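Local coordinates for conserved Archaeal protein (PDB 4OPC) that reduces the double bonds of the geranylgeranyl chains of archaeal membrane lipid precursors, using a bound FAD, at residues 186-191 with 262-267; 227-232 with 244-249; 203-208 with 218-223. All blocks are in the same frame, centred on the assembly; numbering follows the deposited sequence.

How the interactions relate
All three contacts involve one eight-stranded mixed sheet, in which strands 202-206, 216-221, 226-234, 183-193 and 261-271 lie side by side. Interaction 1 joins the last two, at the sheet's margin, so its outer strand is partly to fully exposed while the inner strand is buried, and its chemistry mixes backbone bonds with charged and polar side chains. Interactions 2 and 3 are buried. In 227-232 with 244-249 a helix is laid on the sheet by packing, with no hydrogen bond between the segments, whereas 203-208 with 218-223 is a hairpin whose aromatic face meets flavin and lipid. Tyr246 of interaction 2 bonds to Glu189 of interaction 1, and strand 226-234 hydrogen-bonds to strands of both other contacts.

Interaction 1 of 3, residues 186-191 with 262-267. With FDA (dihydroflavine-adenine dinucleotide), chain B.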
# COMPACT_ATOMS: atom_id res chain seq x y z
N ALA A 186 1.69 -11.64 -3.96
CA ALA A 186 0.54 -11.53 -4.84
C ALA A 186 0.99 -11.68 -6.29
O ALA A 186 2.12 -11.34 -6.64
CB ALA A 186 -0.19 -10.22 -4.62
N TYR A 187 0.12 -12.22 -7.13
CA TYR A 187 0.45 -12.55 -8.51
C TYR A 187 -0.76 -12.28 -9.36
O TYR A 187 -1.89 -12.56 -8.92
CB TYR A 187 0.81 -14.04 -8.61
CG TYR A 187 1.01 -14.51 -10.03
CD1 TYR A 187 2.21 -14.29 -10.69
CD2 TYR A 187 -0.02 -15.15 -10.72
CE1 TYR A 187 2.38 -14.70 -11.98
CE2 TYR A 187 0.15 -15.56 -12.02
CZ TYR A 187 1.35 -15.34 -12.65
OH TYR A 187 1.57 -15.73 -13.96
N ARG A 188 -0.57 -11.76 -10.56
CA ARG A 188 -1.70 -11.51 -11.45
C ARG A 188 -1.33 -11.68 -12.92
O ARG A 188 -0.16 -11.55 -13.31
CB ARG A 188 -2.27 -10.11 -11.23
CG ARG A 188 -1.35 -8.93 -11.64
CD ARG A 188 -1.51 -8.57 -13.14
NE ARG A 188 -0.74 -7.40 -13.55
CZ ARG A 188 0.55 -7.42 -13.84
NH1 ARG A 188 1.24 -8.55 -13.74
NH2 ARG A 188 1.17 -6.31 -14.23
N GLU A 189 -2.36 -11.92 -13.73
CA GLU A 189 -2.25 -11.86 -15.18
C GLU A 189 -3.32 -10.95 -15.75
O GLU A 189 -4.36 -10.74 -15.12
CB GLU A 189 -2.35 -13.27 -15.79
CG GLU A 189 -1.37 -14.24 -15.18
CD GLU A 189 -1.40 -15.62 -15.78
OE1 GLU A 189 -2.42 -16.00 -16.41
OE2 GLU A 189 -0.39 -16.34 -15.61
N VAL A 190 -3.06 -10.37 -16.91
CA VAL A 190 -4.11 -9.69 -17.65
C VAL A 190 -4.42 -10.52 -18.88
O VAL A 190 -3.52 -10.83 -19.67
CB VAL A 190 -3.73 -8.24 -18.02
CG1 VAL A 190 -4.77 -7.66 -18.97
CG2 VAL A 190 -3.61 -7.40 -16.77
N LEU A 191 -5.69 -10.89 -19.04
CA LEU A 191 -6.12 -11.77 -20.12
C LEU A 191 -7.35 -11.22 -20.82
O LEU A 191 -8.16 -10.52 -20.22
CB LEU A 191 -6.45 -13.16 -19.55
CG LEU A 191 -5.29 -13.92 -18.92
CD1 LEU A 191 -5.73 -14.53 -17.60
CD2 LEU A 191 -4.80 -15.01 -19.86
N LEU A 262 -2.74 -13.75 -23.34
CA LEU A 262 -2.24 -13.08 -22.16
C LEU A 262 -1.49 -11.78 -22.55
O LEU A 262 -0.70 -11.76 -23.50
CB LEU A 262 -1.35 -14.05 -21.41
CG LEU A 262 -0.75 -13.61 -20.08
CD1 LEU A 262 -0.66 -14.80 -19.15
CD2 LEU A 262 0.62 -13.00 -20.31
N LEU A 263 -1.76 -10.69 -21.82
CA LEU A 263 -1.10 -9.41 -22.09
C LEU A 263 0.05 -9.11 -21.13
O LEU A 263 1.01 -8.43 -21.50
CB LEU A 263 -2.10 -8.24 -22.06
CG LEU A 263 -3.09 -8.05 -23.22
CD1 LEU A 263 -4.30 -8.94 -23.08
CD2 LEU A 263 -3.53 -6.59 -23.29
N VAL A 264 -0.04 -9.61 -19.90
CA VAL A 264 1.00 -9.40 -18.91
C VAL A 264 0.86 -10.44 -17.79
O VAL A 264 -0.23 -10.95 -17.54
CB VAL A 264 0.93 -7.97 -18.32
CG1 VAL A 264 -0.14 -7.87 -17.25
CG2 VAL A 264 2.28 -7.52 -17.76
N LYS A 265 1.96 -10.75 -17.12
CA LYS A 265 1.94 -11.68 -15.99
C LYS A 265 3.09 -11.39 -15.04
O LYS A 265 4.19 -10.99 -15.46
CB LYS A 265 2.02 -13.12 -16.50
CG LYS A 265 3.30 -13.41 -17.26
CD LYS A 265 3.26 -14.74 -17.99
CE LYS A 265 3.12 -15.90 -17.03
NZ LYS A 265 3.34 -17.20 -17.74
N GLY A 266 2.84 -11.58 -13.75
CA GLY A 266 3.89 -11.35 -12.77
C GLY A 266 3.37 -11.16 -11.37
O GLY A 266 2.20 -10.89 -11.16
N GLY A 267 4.29 -11.26 -10.41
CA GLY A 267 3.97 -11.12 -9.01
C GLY A 267 5.00 -10.29 -8.27
O GLY A 267 6.07 -9.99 -8.79
PA FDA B . 6.94 0.56 -6.52
O1A FDA B . 7.49 -0.78 -6.22
O2A FDA B . 5.79 0.65 -7.51
O5B FDA B . 8.11 1.48 -7.07
C5B FDA B . 9.42 1.42 -6.48
C4B FDA B . 10.40 1.91 -7.52
O4B FDA B . 11.70 2.06 -6.93
C3B FDA B . 10.57 0.99 -8.73
O3B FDA B . 10.24 1.66 -9.95
C2B FDA B . 12.04 0.53 -8.64
O2B FDA B . 12.64 0.35 -9.91
C1B FDA B . 12.68 1.68 -7.88
N9A FDA B . 13.89 1.39 -7.12
C8A FDA B . 14.03 0.48 -6.10
N7A FDA B . 15.22 0.48 -5.54
C5A FDA B . 15.90 1.48 -6.23
C6A FDA B . 17.19 2.01 -6.09
N6A FDA B . 18.05 1.65 -5.13
N1A FDA B . 17.54 3.03 -6.90
C2A FDA B . 16.68 3.43 -7.84
N3A FDA B . 15.42 3.03 -8.04
C4A FDA B . 15.08 2.06 -7.18
N1 FDA B . -2.58 -1.30 -4.92
C2 FDA B . -3.69 -0.62 -5.35
O2 FDA B . -3.90 0.54 -5.02
N3 FDA B . -4.54 -1.29 -6.20
C4 FDA B . -4.47 -2.61 -6.59
O4 FDA B . -5.22 -3.03 -7.46
C4X FDA B . -3.34 -3.28 -6.06
N5 FDA B . -3.14 -4.59 -6.40
C5X FDA B . -1.91 -5.17 -6.20
C6 FDA B . -1.60 -6.39 -6.78
C7 FDA B . -0.34 -6.96 -6.67
C7M FDA B . -0.02 -8.22 -7.43
C8 FDA B . 0.64 -6.31 -5.90
C8M FDA B . 2.04 -6.87 -5.81
C9 FDA B . 0.33 -5.09 -5.29
C9A FDA B . -0.92 -4.51 -5.45
N10 FDA B . -1.26 -3.25 -4.88
C10 FDA B . -2.40 -2.61 -5.29
C1' FDA B . -0.26 -2.46 -4.11
C2' FDA B . 0.40 -1.40 -5.00
O2' FDA B . 0.78 -1.97 -6.26
C3' FDA B . 1.65 -0.84 -4.32
O3' FDA B . 1.32 -0.51 -2.98
C4' FDA B . 2.22 0.44 -4.96
O4' FDA B . 2.35 0.31 -6.37
C5' FDA B . 3.55 0.81 -4.34
O5' FDA B . 4.11 1.95 -5.03
P FDA B . 5.58 2.43 -4.68
O1P FDA B . 5.85 3.61 -5.53
O2P FDA B . 5.79 2.56 -3.18
O3P FDA B . 6.52 1.20 -5.10
O HOH W 1 3.97 -8.18 -14.55
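The guanidinium of Arg188 carries Val264 CG1 over the centre of one face, 3.5 Å from CZ, while Gly266 N and a water lie at its edge, near its plane. NH1 donates to that water, which in turn makes a weak bond to Lys265 O, so the arginine end is tied to the outer strand through solvent. Its side chain reaches there by turning sharply at chi2 (87°). The Tyr187 ring lies obliquely against the backbone of Gly266, with CD1 3.4 Å from Gly266 C, and holds Glu189 OE2 in its plane at the edge. Tyr187 OH donates to the anti lone pair of Glu189 OE2 at 2.6 Å; OE1 is taken by Tyr246 of helix 242-253, so both carboxylate oxygens are engaged. Lys265 runs alongside, its CE 3.4 Å from Tyr187 OH, but its NZ stays 4.4 Å from Glu189 OE2, too far for a salt bridge, though the opposite charges probably attract. On the arginine side of the sheet Val190 CG2 meets Val264 CG1 at 3.5 Å. Beneath the side chains, Arg188 N bonds to Gly266 O and Gly266 N to Arg188 O, both at 3.0 Å. Ala186 CB touches the flavin methyl C7M at 3.5 Å. This is an antiparallel pair at the edge of a mixed sheet, strand 261-271 being outermost, and its inner strand reaches the FAD site of the reductase.

Interaction 2 of 3, residues 227-232 with 244-249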
# COMPACT_ATOMS: atom_id res chain seq x y z
N VAL A 227 -9.43 -8.55 -18.49
CA VAL A 227 -9.47 -8.62 -17.03
C VAL A 227 -8.10 -8.82 -16.41
O VAL A 227 -7.25 -9.53 -16.95
CB VAL A 227 -10.46 -9.74 -16.56
CG1 VAL A 227 -9.99 -11.13 -16.99
CG2 VAL A 227 -10.66 -9.69 -15.04
N ASN A 228 -7.89 -8.15 -15.28
CA ASN A 228 -6.73 -8.36 -14.41
C ASN A 228 -7.20 -9.33 -13.31
O ASN A 228 -8.05 -8.99 -12.49
CB ASN A 228 -6.27 -6.99 -13.86
CG ASN A 228 -5.05 -7.07 -12.95
OD1 ASN A 228 -4.99 -7.89 -12.03
ND2 ASN A 228 -4.09 -6.18 -13.18
N VAL A 229 -6.67 -10.55 -13.35
CA VAL A 229 -7.10 -11.60 -12.42
C VAL A 229 -5.90 -12.07 -11.62
O VAL A 229 -4.81 -12.27 -12.16
CB VAL A 229 -7.82 -12.78 -13.15
CG1 VAL A 229 -7.01 -13.26 -14.35
CG2 VAL A 229 -8.09 -13.92 -12.20
N GLY A 230 -6.06 -12.22 -10.31
CA GLY A 230 -4.92 -12.60 -9.49
C GLY A 230 -5.31 -13.03 -8.09
O GLY A 230 -6.50 -13.17 -7.76
N LEU A 231 -4.29 -13.23 -7.27
CA LEU A 231 -4.51 -13.56 -5.87
C LEU A 231 -3.36 -13.10 -5.01
O LEU A 231 -2.25 -12.86 -5.50
CB LEU A 231 -4.74 -15.07 -5.66
CG LEU A 231 -3.48 -15.94 -5.62
CD1 LEU A 231 -3.78 -17.28 -4.95
CD2 LEU A 231 -2.91 -16.16 -7.02
N GLY A 232 -3.63 -12.97 -3.72
CA GLY A 232 -2.61 -12.70 -2.72
C GLY A 232 -2.73 -13.75 -1.64
O GLY A 232 -3.84 -14.19 -1.30
N GLU A 244 1.50 -21.88 -8.23
CA GLU A 244 0.78 -23.14 -8.24
C GLU A 244 -0.66 -22.95 -7.77
O GLU A 244 -1.57 -23.57 -8.32
CB GLU A 244 1.52 -24.21 -7.43
CG GLU A 244 2.80 -24.71 -8.10
CD GLU A 244 2.56 -25.37 -9.47
OE1 GLU A 244 1.56 -26.12 -9.61
OE2 GLU A 244 3.36 -25.13 -10.39
N TYR A 245 -0.88 -22.08 -6.79
CA TYR A 245 -2.25 -21.73 -6.41
C TYR A 245 -2.98 -21.14 -7.60
O TYR A 245 -4.13 -21.48 -7.87
CB TYR A 245 -2.28 -20.69 -5.28
CG TYR A 245 -2.11 -21.23 -3.88
CD1 TYR A 245 -3.22 -21.61 -3.13
CD2 TYR A 245 -0.85 -21.34 -3.30
CE1 TYR A 245 -3.07 -22.10 -1.84
CE2 TYR A 245 -0.70 -21.81 -2.02
CZ TYR A 245 -1.81 -22.19 -1.29
OH TYR A 245 -1.65 -22.68 -0.01
N TYR A 246 -2.32 -20.22 -8.30
CA TYR A 246 -2.93 -19.56 -9.45
C TYR A 246 -3.34 -20.57 -10.52
O TYR A 246 -4.48 -20.55 -10.99
CB TYR A 246 -1.99 -18.50 -10.04
CG TYR A 246 -2.61 -17.73 -11.20
CD1 TYR A 246 -3.35 -16.57 -10.97
CD2 TYR A 246 -2.44 -18.17 -12.51
CE1 TYR A 246 -3.91 -15.86 -12.03
CE2 TYR A 246 -3.00 -17.48 -13.58
CZ TYR A 246 -3.73 -16.33 -13.33
OH TYR A 246 -4.29 -15.66 -14.40
N LYS A 247 -2.42 -21.45 -10.91
CA LYS A 247 -2.73 -22.45 -11.92
C LYS A 247 -3.87 -23.37 -11.49
O LYS A 247 -4.73 -23.73 -12.30
CB LYS A 247 -1.49 -23.27 -12.22
CG LYS A 247 -0.43 -22.53 -13.01
CD LYS A 247 0.90 -23.28 -13.00
CE LYS A 247 0.71 -24.75 -13.35
NZ LYS A 247 1.99 -25.51 -13.21
N LYS A 248 -3.89 -23.74 -10.22
CA LYS A 248 -4.86 -24.71 -9.74
C LYS A 248 -6.28 -24.14 -9.70
O LYS A 248 -7.24 -24.84 -10.05
CB LYS A 248 -4.46 -25.23 -8.35
CG LYS A 248 -5.34 -26.35 -7.83
CD LYS A 248 -4.83 -26.87 -6.50
CE LYS A 248 -5.64 -28.07 -6.01
NZ LYS A 248 -5.55 -29.22 -6.96
N TYR A 249 -6.42 -22.88 -9.29
CA TYR A 249 -7.74 -22.33 -9.01
C TYR A 249 -8.24 -21.26 -9.99
O TYR A 249 -9.36 -20.78 -9.84
CB TYR A 249 -7.81 -21.82 -7.57
CG TYR A 249 -7.57 -22.91 -6.55
CD1 TYR A 249 -8.44 -23.98 -6.44
CD2 TYR A 249 -6.46 -22.87 -5.71
CE1 TYR A 249 -8.22 -24.99 -5.52
CE2 TYR A 249 -6.24 -23.87 -4.77
CZ TYR A 249 -7.12 -24.93 -4.68
OH TYR A 249 -6.92 -25.94 -3.77
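Leu231 and Val229 lie on a strand crossed by the helix of Tyr245 and Tyr246, the short axes 9.0 Å apart at their closest and 126° between their directions. No hydrogen bond joins the two segments. Leu231, alone of the two in pointing toward the helix, divides its branches between neighbouring helix residues: CD1 rests on Tyr245 CB at 3.7 Å, and CD2 on Tyr246 CB at 3.9 Å, close to the plane of the Tyr246 ring and at its edge. Tyr246 has CG anti to the backbone N (chi1 -177°), which lays the ring along the strand, so that CE1 lies 3.7 Å from Val229 O and OH lies 3.6 Å from Val229 CG1. Gly230 CA sits at the same ring edge, 4.3 Å from CE1. The phenol oxygen, though buried, is satisfied by a hydrogen bond to Glu189 OE1 on the adjoining strand. Tyr245 brings mainly its CB, while the rest of its side chain leads away toward Pro213 and Pro240. Helix 242-253 lies across the sheet, with Tyr246 meeting Tyr187 of strand 183-193 edge-to-face and also Trp217 of strand 216-221, while Leu250 and Ile242 of the same helix also touch strand 226-234.

Interaction 3 of 3, residues 203-208 with 218-223; sequences LRIFID and WYFPKG. With PGT ((1S)-2-{[{[(2R)-2,3-dihydroxypropyl]oxy}(hydroxy)phosphoryl]oxy}-1-[(palmitoyloxy)methyl]ethyl stearate), chain C.
A beta hairpin of strands 202-206 and 216-221 forms part of the wall around flavin and lipid, and its two arms are joined by an antiparallel hydrogen-bonded pair: Arg204 N to Tyr219 O and Tyr219 N to Arg204 O, both 2.9 Å. On the side of this pair, the extended Arg204 chain runs beside Tyr219 and lays its guanidinium over the ring, planes 15° apart, with CZ 3.4 Å from CE1 and NH1 offset toward the rim. NH2 is held by Glu198 O, and Tyr219 OH by Asp256. With an alanine in place of Arg204, the Tyr219 ring would probably lose its stacked partner and Glu198 O this donor. Phe206 turns its edge to Tyr219 CB, at 3.8 Å from CE2. Phe220 is sandwiched: Leu203 CD1 makes a CH-pi contact over one face, 4.1 Å from the centroid, and Trp218 CD1 lies 3.4 Å above the centre of the opposite face. The indole points away from strand 202-206 (chi1 73°), its NE1 bonded to Asn228, and presents a face to the lipid chain, with CZ3 3.4 Å from PGT C39. Phe220 CZ meets the same chain at C35, 3.9 Å away. Trp218 and Phe220 also touch the flavin, so this aromatic face lines the joint between cofactor and acyl chain, consistent with a hydrophobic channel that probably takes the isoprenoid chains of the substrate beside the flavin.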
# COMPACT_ATOMS: atom_id res chain seq x y z
N LEU A 203 -15.46 -4.36 -9.73
CA LEU A 203 -14.40 -5.29 -9.37
C LEU A 203 -15.00 -6.48 -8.63
O LEU A 203 -16.05 -6.35 -7.99
CB LEU A 203 -13.40 -4.62 -8.44
CG LEU A 203 -12.79 -3.31 -8.93
CD1 LEU A 203 -11.83 -2.80 -7.88
CD2 LEU A 203 -12.11 -3.48 -10.29
N ARG A 204 -14.34 -7.63 -8.73
CA ARG A 204 -14.75 -8.80 -7.96
C ARG A 204 -13.62 -9.23 -7.04
O ARG A 204 -12.48 -9.37 -7.46
CB ARG A 204 -15.14 -9.96 -8.87
CG ARG A 204 -16.19 -9.61 -9.90
CD ARG A 204 -16.42 -10.77 -10.86
NE ARG A 204 -17.11 -10.31 -12.07
CZ ARG A 204 -17.35 -11.08 -13.13
NH1 ARG A 204 -16.95 -12.35 -13.14
NH2 ARG A 204 -17.99 -10.58 -14.17
N ILE A 205 -13.96 -9.44 -5.77
CA ILE A 205 -13.02 -9.94 -4.78
C ILE A 205 -13.63 -11.21 -4.19
O ILE A 205 -14.79 -11.21 -3.77
CB ILE A 205 -12.78 -8.90 -3.67
CG1 ILE A 205 -11.99 -7.73 -4.26
CG2 ILE A 205 -12.01 -9.53 -2.51
CD1 ILE A 205 -11.72 -6.61 -3.26
N PHE A 206 -12.85 -12.29 -4.18
CA PHE A 206 -13.33 -13.59 -3.72
C PHE A 206 -12.55 -13.99 -2.49
O PHE A 206 -11.34 -14.25 -2.55
CB PHE A 206 -13.12 -14.64 -4.81
CG PHE A 206 -13.77 -14.31 -6.13
CD1 PHE A 206 -15.06 -14.72 -6.40
CD2 PHE A 206 -13.06 -13.63 -7.10
CE1 PHE A 206 -15.64 -14.43 -7.64
CE2 PHE A 206 -13.64 -13.35 -8.33
CZ PHE A 206 -14.93 -13.74 -8.59
N ILE A 207 -13.24 -14.05 -1.36
CA ILE A 207 -12.61 -14.50 -0.13
C ILE A 207 -12.62 -16.02 -0.10
O ILE A 207 -13.65 -16.64 -0.36
CB ILE A 207 -13.37 -13.97 1.09
CG1 ILE A 207 -13.52 -12.46 0.99
CG2 ILE A 207 -12.65 -14.37 2.37
CD1 ILE A 207 -12.20 -11.73 0.89
N ASP A 208 -11.47 -16.63 0.19
CA ASP A 208 -11.40 -18.07 0.31
C ASP A 208 -10.08 -18.50 0.95
O ASP A 208 -9.02 -18.36 0.35
CB ASP A 208 -11.58 -18.75 -1.05
CG ASP A 208 -11.85 -20.24 -0.94
OD1 ASP A 208 -11.16 -20.93 -0.15
OD2 ASP A 208 -12.75 -20.74 -1.63
N TRP A 218 -8.96 -12.11 -7.00
CA TRP A 218 -9.68 -11.00 -7.58
C TRP A 218 -9.84 -11.11 -9.08
O TRP A 218 -9.08 -11.82 -9.75
CB TRP A 218 -9.01 -9.67 -7.23
CG TRP A 218 -7.71 -9.37 -7.93
CD1 TRP A 218 -7.56 -8.84 -9.18
CD2 TRP A 218 -6.39 -9.52 -7.38
NE1 TRP A 218 -6.22 -8.68 -9.46
CE2 TRP A 218 -5.49 -9.08 -8.37
CE3 TRP A 218 -5.89 -9.99 -6.16
CZ2 TRP A 218 -4.10 -9.09 -8.17
CZ3 TRP A 218 -4.53 -10.01 -5.97
CH2 TRP A 218 -3.65 -9.56 -6.97
N TYR A 219 -10.81 -10.37 -9.60
CA TYR A 219 -11.14 -10.33 -11.01
C TYR A 219 -11.53 -8.87 -11.25
O TYR A 219 -12.64 -8.46 -10.92
CB TYR A 219 -12.30 -11.32 -11.27
CG TYR A 219 -12.82 -11.45 -12.69
CD1 TYR A 219 -13.70 -10.51 -13.21
CD2 TYR A 219 -12.48 -12.55 -13.48
CE1 TYR A 219 -14.22 -10.65 -14.48
CE2 TYR A 219 -13.00 -12.69 -14.76
CZ TYR A 219 -13.87 -11.74 -15.25
OH TYR A 219 -14.40 -11.85 -16.52
N PHE A 220 -10.58 -8.10 -11.78
CA PHE A 220 -10.74 -6.65 -11.93
C PHE A 220 -10.87 -6.35 -13.43
O PHE A 220 -9.87 -6.36 -14.16
CB PHE A 220 -9.50 -5.92 -11.39
CG PHE A 220 -9.37 -5.90 -9.89
CD1 PHE A 220 -10.32 -6.44 -9.04
CD2 PHE A 220 -8.26 -5.29 -9.32
CE1 PHE A 220 -10.17 -6.39 -7.66
CE2 PHE A 220 -8.10 -5.23 -7.95
CZ PHE A 220 -9.05 -5.78 -7.12
N PRO A 221 -12.10 -6.07 -13.91
CA PRO A 221 -12.23 -5.84 -15.36
C PRO A 221 -11.52 -4.57 -15.81
O PRO A 221 -11.59 -3.52 -15.16
CB PRO A 221 -13.75 -5.69 -15.56
CG PRO A 221 -14.37 -6.40 -14.35
CD PRO A 221 -13.41 -6.09 -13.23
N LYS A 222 -10.82 -4.69 -16.94
CA LYS A 222 -10.15 -3.57 -17.58
C LYS A 222 -10.86 -3.15 -18.87
O LYS A 222 -10.35 -2.35 -19.65
CB LYS A 222 -8.70 -3.93 -17.88
CG LYS A 222 -7.78 -3.88 -16.66
CD LYS A 222 -6.35 -4.24 -17.04
CE LYS A 222 -5.37 -3.96 -15.91
NZ LYS A 222 -5.08 -2.50 -15.76
N GLY A 223 -12.05 -3.71 -19.08
CA GLY A 223 -12.85 -3.45 -20.26
C GLY A 223 -13.96 -4.48 -20.30
O GLY A 223 -14.15 -5.22 -19.33
C48 PGT C . -6.58 -10.06 4.11
C47 PGT C . -5.36 -9.18 4.25
C46 PGT C . -4.52 -9.29 2.99
C45 PGT C . -5.36 -8.95 1.78
C44 PGT C . -4.49 -8.43 0.66
C43 PGT C . -4.35 -9.49 -0.42
C42 PGT C . -3.35 -9.01 -1.44
C41 PGT C . -3.94 -7.82 -2.15
C40 PGT C . -3.37 -7.69 -3.54
C39 PGT C . -4.43 -7.03 -4.40
C38 PGT C . -4.81 -5.70 -3.79
C37 PGT C . -5.98 -5.14 -4.56
C36 PGT C . -6.28 -3.76 -4.02
C35 PGT C . -7.63 -3.28 -4.50
C34 PGT C . -7.85 -1.87 -3.97
C33 PGT C . -9.30 -1.45 -4.13
C32 PGT C . -9.40 0.02 -4.48
C31 PGT C . -9.25 0.92 -3.26
O31 PGT C . -8.41 1.80 -3.30
O2 PGT C . -10.06 0.76 -2.11
C2 PGT C . -11.15 1.65 -1.95
C1 PGT C . -10.76 3.00 -1.39
O3P PGT C . -9.38 3.32 -1.39
P PGT C . -8.66 3.54 0.01
O1P PGT C . -9.22 2.46 0.91
O2P PGT C . -7.15 3.41 -0.10
O4P PGT C . -8.99 4.96 0.65
C4 PGT C . -10.05 5.78 0.20
C5 PGT C . -10.20 7.00 1.08
O5 PGT C . -10.06 8.16 0.29
C6 PGT C . -9.15 6.98 2.16
O6 PGT C . -8.16 7.96 1.93
C3 PGT C . -12.16 1.12 -0.95
O3 PGT C . -12.80 -0.06 -1.37
C11 PGT C . -13.11 -0.92 -0.30
O11 PGT C . -13.60 -0.47 0.72
C12 PGT C . -12.82 -2.41 -0.41
C13 PGT C . -13.63 -3.18 0.61
C14 PGT C . -13.30 -4.65 0.49
C15 PGT C . -12.28 -5.05 1.53
C16 PGT C . -12.05 -6.54 1.50
C17 PGT C . -12.18 -7.09 2.91
C18 PGT C . -12.27 -8.60 2.89
C19 PGT C . -12.71 -9.10 4.25
C20 PGT C . -14.16 -8.76 4.51
C21 PGT C . -14.94 -10.03 4.78
C22 PGT C . -16.07 -9.77 5.76
C23 PGT C . -16.41 -11.06 6.47
C24 PGT C . -17.33 -10.79 7.63
C25 PGT C . -16.75 -11.40 8.89
C26 PGT C . -16.66 -10.34 9.97